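PDB 6UVU: ArsR family transcriptional regulator from Comamonas testosteroni, which represses transcription and responds to antimony, Sb(III), which probably releases it from DNA, bound through a winged helix-turn-helix domain of the ArsR family. Local coordinates for residues B[84-89]-B[97-102]. Residues are numbered along the deposited sequence; the frame is centred on the assembly and turned at random.
Sequences RILRAA and YRIVDP
Y97 opens the pairing by laying its ring obliquely against the methyl of A88, CE1 standing 3.5 Å from A88 CB on the hairpin face that also meets L77 of helix 70-82. Its CG lies anti to the carbonyl carbon (chi1 -73°), which puts the ring beside A88; L86 CD1 comes obliquely to Y97 CD1, the side chains crossing at about a right angle. R98 pairs with R87 through two backbone bonds, R87 N to R98 O at 2.7 Å and R98 N to R87 O at 3.0 Å. On the face of R87 and R98 the two arginine chains run side by side; R87 NH1 lies 3.9 Å from R98 NE, at the edge of that guanidinium, with the planes 26° apart. I99 sets CG1 3.6 Å from L86 CD2, and both residues also pack on L51 of helix 42-54. Were L86 cut back to an alanine, the contacts of CD1 with Y97 and CD2 with I99 would go, and a gap is likely to open beside L77 and L51. V100, which like R98 packs on A11 of the second subunit, touches R87 CB with CG1, while its backbone N bonds I85 O at 2.9 Å. D101 N adds a longer bond to the same oxygen, 3.3 Å, from the same face of the carbonyl plane. Its carboxylate, swung anti to the backbone N (chi1 -167°), puts OD2 beside I85 CD1, whereas OD1 caps V104 N. The contact thus forms the base of the beta wing of a winged helix-turn-helix: apolar groups face the helices, the like charges of R87 and R98, probably screened by water, lie on the other face, and the doubly gripped I85 carbonyl ties the turn before strand 86-91 to the residues leading into helix 102-121.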
ATOM      1  N   ARG B  84      14.637  -2.740   9.060  1.00 24.23           N
ATOM      2  CA  ARG B  84      13.901  -3.105  10.274  1.00 23.76           C
ATOM      3  C   ARG B  84      12.516  -3.666   9.975  1.00 22.93           C
ATOM      4  O   ARG B  84      11.613  -3.578  10.806  1.00 22.56           O
ATOM      5  CB  ARG B  84      13.806  -1.931  11.252  1.00 25.98           C
ATOM      6  CG  ARG B  84      15.160  -1.552  11.842  1.00 30.47           C
ATOM      7  CD  ARG B  84      15.156  -0.176  12.446  1.00 32.13           C
ATOM      8  NE  ARG B  84      14.536   0.808  11.553  1.00 36.64           N
ATOM      9  CZ  ARG B  84      15.160   1.438  10.558  1.00 40.25           C
ATOM     10  NH1 ARG B  84      16.447   1.200  10.293  1.00 38.95           N
ATOM     11  NH2 ARG B  84      14.485   2.308   9.819  1.00 41.11           N
ATOM     12  N   ILE B  85      12.327  -4.255   8.803  1.00 20.48           N
ATOM     13  CA  ILE B  85      11.036  -4.873   8.511  1.00 22.14           C
ATOM     14  C   ILE B  85      11.026  -6.310   9.030  1.00 21.28           C
ATOM     15  O   ILE B  85       9.975  -6.821   9.437  1.00 19.53           O
ATOM     16  CB  ILE B  85      10.728  -4.832   7.002  1.00 21.86           C
ATOM     17  CG1 ILE B  85      10.838  -3.392   6.436  1.00 24.72           C
ATOM     18  CG2 ILE B  85       9.352  -5.450   6.695  1.00 22.84           C
ATOM     19  CD1 ILE B  85       9.779  -2.449   6.915  1.00 23.95           C
ATOM     20  N   LEU B  86      12.190  -6.951   9.017  1.00 20.36           N
ATOM     21  CA  LEU B  86      12.378  -8.326   9.432  1.00 21.80           C
ATOM     22  C   LEU B  86      13.320  -8.388  10.630  1.00 24.11           C
ATOM     23  O   LEU B  86      14.029  -7.432  10.949  1.00 22.11           O
ATOM     24  CB  LEU B  86      12.951  -9.169   8.290  1.00 19.50           C
ATOM     25  CG  LEU B  86      12.189  -9.124   6.969  1.00 19.62           C
ATOM     26  CD1 LEU B  86      12.825 -10.018   5.948  1.00 19.19           C
ATOM     27  CD2 LEU B  86      10.751  -9.499   7.179  1.00 19.20           C
ATOM     28  N   ARG B  87      13.285  -9.527  11.308  1.00 24.78           N
ATOM     29  CA  ARG B  87      14.296  -9.923  12.281  1.00 27.17           C
ATOM     30  C   ARG B  87      15.034 -11.121  11.703  1.00 26.09           C
ATOM     31  O   ARG B  87      14.397 -12.087  11.259  1.00 25.66           O
ATOM     32  CB  ARG B  87      13.647 -10.268  13.624  1.00 30.76           C
ATOM     33  CG  ARG B  87      14.582 -10.754  14.727  1.00 37.20           C
ATOM     34  CD  ARG B  87      13.828 -10.824  16.054  1.00 43.37           C
ATOM     35  NE  ARG B  87      14.186 -12.000  16.848  1.00 51.54           N
ATOM     36  CZ  ARG B  87      13.696 -13.222  16.646  1.00 55.81           C
ATOM     37  NH1 ARG B  87      12.833 -13.445  15.659  1.00 58.96           N
ATOM     38  NH2 ARG B  87      14.078 -14.230  17.426  1.00 59.43           N
ATOM     39  N   ALA B  88      16.372 -11.044  11.668  1.00 23.27           N
ATOM     40  CA  ALA B  88      17.210 -12.132  11.165  1.00 23.20           C
ATOM     41  C   ALA B  88      17.856 -12.842  12.358  1.00 25.15           C
ATOM     42  O   ALA B  88      18.745 -12.285  13.019  1.00 24.65           O
ATOM     43  CB  ALA B  88      18.270 -11.615  10.195  1.00 22.10           C
ATOM     44  N   ALA B  89      17.408 -14.073  12.625  1.00 23.54           N
ATOM     45  CA  ALA B  89      17.876 -14.861  13.765  1.00 23.32           C
ATOM     46  C   ALA B  89      18.882 -15.886  13.259  1.00 27.36           C
ATOM     47  O   ALA B  89      18.514 -16.796  12.504  1.00 22.24           O
ATOM     48  CB  ALA B  89      16.717 -15.553  14.467  1.00 24.40           C
ATOM     49  N   TYR B  97      14.312 -15.803   9.145  1.00 22.59           N
ATOM     50  CA  TYR B  97      13.789 -14.448   8.960  1.00 23.64           C
ATOM     51  C   TYR B  97      12.319 -14.398   9.342  1.00 22.50           C
ATOM     52  O   TYR B  97      11.548 -15.272   8.940  1.00 24.78           O
ATOM     53  CB  TYR B  97      13.950 -13.995   7.511  1.00 22.65           C
ATOM     54  CG  TYR B  97      15.365 -13.664   7.122  1.00 21.78           C
ATOM     55  CD1 TYR B  97      15.889 -12.390   7.326  1.00 22.75           C
ATOM     56  CD2 TYR B  97      16.174 -14.618   6.533  1.00 22.59           C
ATOM     57  CE1 TYR B  97      17.176 -12.090   6.956  1.00 21.63           C
ATOM     58  CE2 TYR B  97      17.457 -14.322   6.155  1.00 22.92           C
ATOM     59  CZ  TYR B  97      17.954 -13.069   6.370  1.00 23.32           C
ATOM     60  OH  TYR B  97      19.248 -12.824   5.983  1.00 25.06           O
ATOM     61  N   ARG B  98      11.934 -13.373  10.103  1.00 25.02           N
ATOM     62  CA  ARG B  98      10.552 -13.154  10.524  1.00 27.10           C
ATOM     63  C   ARG B  98      10.193 -11.678  10.354  1.00 26.28           C
ATOM     64  O   ARG B  98      11.040 -10.805  10.562  1.00 21.87           O
ATOM     65  CB  ARG B  98      10.346 -13.567  11.983  1.00 34.13           C
ATOM     66  CG  ARG B  98       8.913 -13.902  12.329  1.00 43.35           C
ATOM     67  CD  ARG B  98       8.731 -14.118  13.825  1.00 51.15           C
ATOM     68  NE  ARG B  98       9.616 -15.153  14.355  1.00 60.05           N
ATOM     69  CZ  ARG B  98       9.314 -16.451  14.390  1.00 63.05           C
ATOM     70  NH1 ARG B  98       8.145 -16.868  13.912  1.00 60.16           N
ATOM     71  NH2 ARG B  98      10.177 -17.331  14.893  1.00 57.96           N
ATOM     72  N   ILE B  99       8.936 -11.411   9.997  1.00 24.40           N
ATOM     73  CA  ILE B  99       8.410 -10.052   9.880  1.00 26.60           C
ATOM     74  C   ILE B  99       8.151  -9.507  11.278  1.00 26.57           C
ATOM     75  O   ILE B  99       7.372 -10.084  12.045  1.00 28.44           O
ATOM     76  CB  ILE B  99       7.109 -10.024   9.053  1.00 27.76           C
ATOM     77  CG1 ILE B  99       7.322 -10.454   7.601  1.00 28.71           C
ATOM     78  CG2 ILE B  99       6.477  -8.648   9.087  1.00 29.47           C
ATOM     79  CD1 ILE B  99       6.011 -10.678   6.857  1.00 27.17           C
ATOM     80  N   VAL B 100       8.766  -8.373  11.603  1.00 25.86           N
ATOM     81  CA  VAL B 100       8.528  -7.715  12.882  1.00 28.31           C
ATOM     82  C   VAL B 100       7.947  -6.309  12.733  1.00 27.61           C
ATOM     83  O   VAL B 100       7.731  -5.632  13.741  1.00 28.39           O
ATOM     84  CB  VAL B 100       9.810  -7.688  13.744  1.00 26.52           C
ATOM     85  CG1 VAL B 100      10.229  -9.115  14.106  1.00 26.53           C
ATOM     86  CG2 VAL B 100      10.926  -6.972  13.009  1.00 29.27           C
ATOM     87  N   ASP B 101       7.653  -5.858  11.513  1.00 27.25           N
ATOM     88  CA  ASP B 101       6.904  -4.613  11.336  1.00 27.72           C
ATOM     89  C   ASP B 101       5.411  -4.925  11.244  1.00 28.39           C
ATOM     90  O   ASP B 101       4.966  -5.501  10.244  1.00 27.54           O
ATOM     91  CB  ASP B 101       7.384  -3.889  10.079  1.00 27.96           C
ATOM     92  CG  ASP B 101       6.889  -2.452   9.997  1.00 27.94           C
ATOM     93  OD1 ASP B 101       5.698  -2.193  10.239  1.00 25.90           O
ATOM     94  OD2 ASP B 101       7.706  -1.572   9.677  1.00 34.70           O
ATOM     95  N   PRO B 102       4.593  -4.571  12.251  1.00 28.91           N
ATOM     96  CA  PRO B 102       3.152  -4.861  12.139  1.00 29.20           C
ATOM     97  C   PRO B 102       2.434  -3.968  11.131  1.00 27.79           C
ATOM     98  O   PRO B 102       1.419  -4.384  10.563  1.00 30.73           O
ATOM     99  CB  PRO B 102       2.635  -4.624  13.565  1.00 28.45           C
ATOM    100  CG  PRO B 102       3.535  -3.549  14.083  1.00 28.96           C
ATOM    101  CD  PRO B 102       4.908  -3.816  13.475  1.00 29.64           C
TER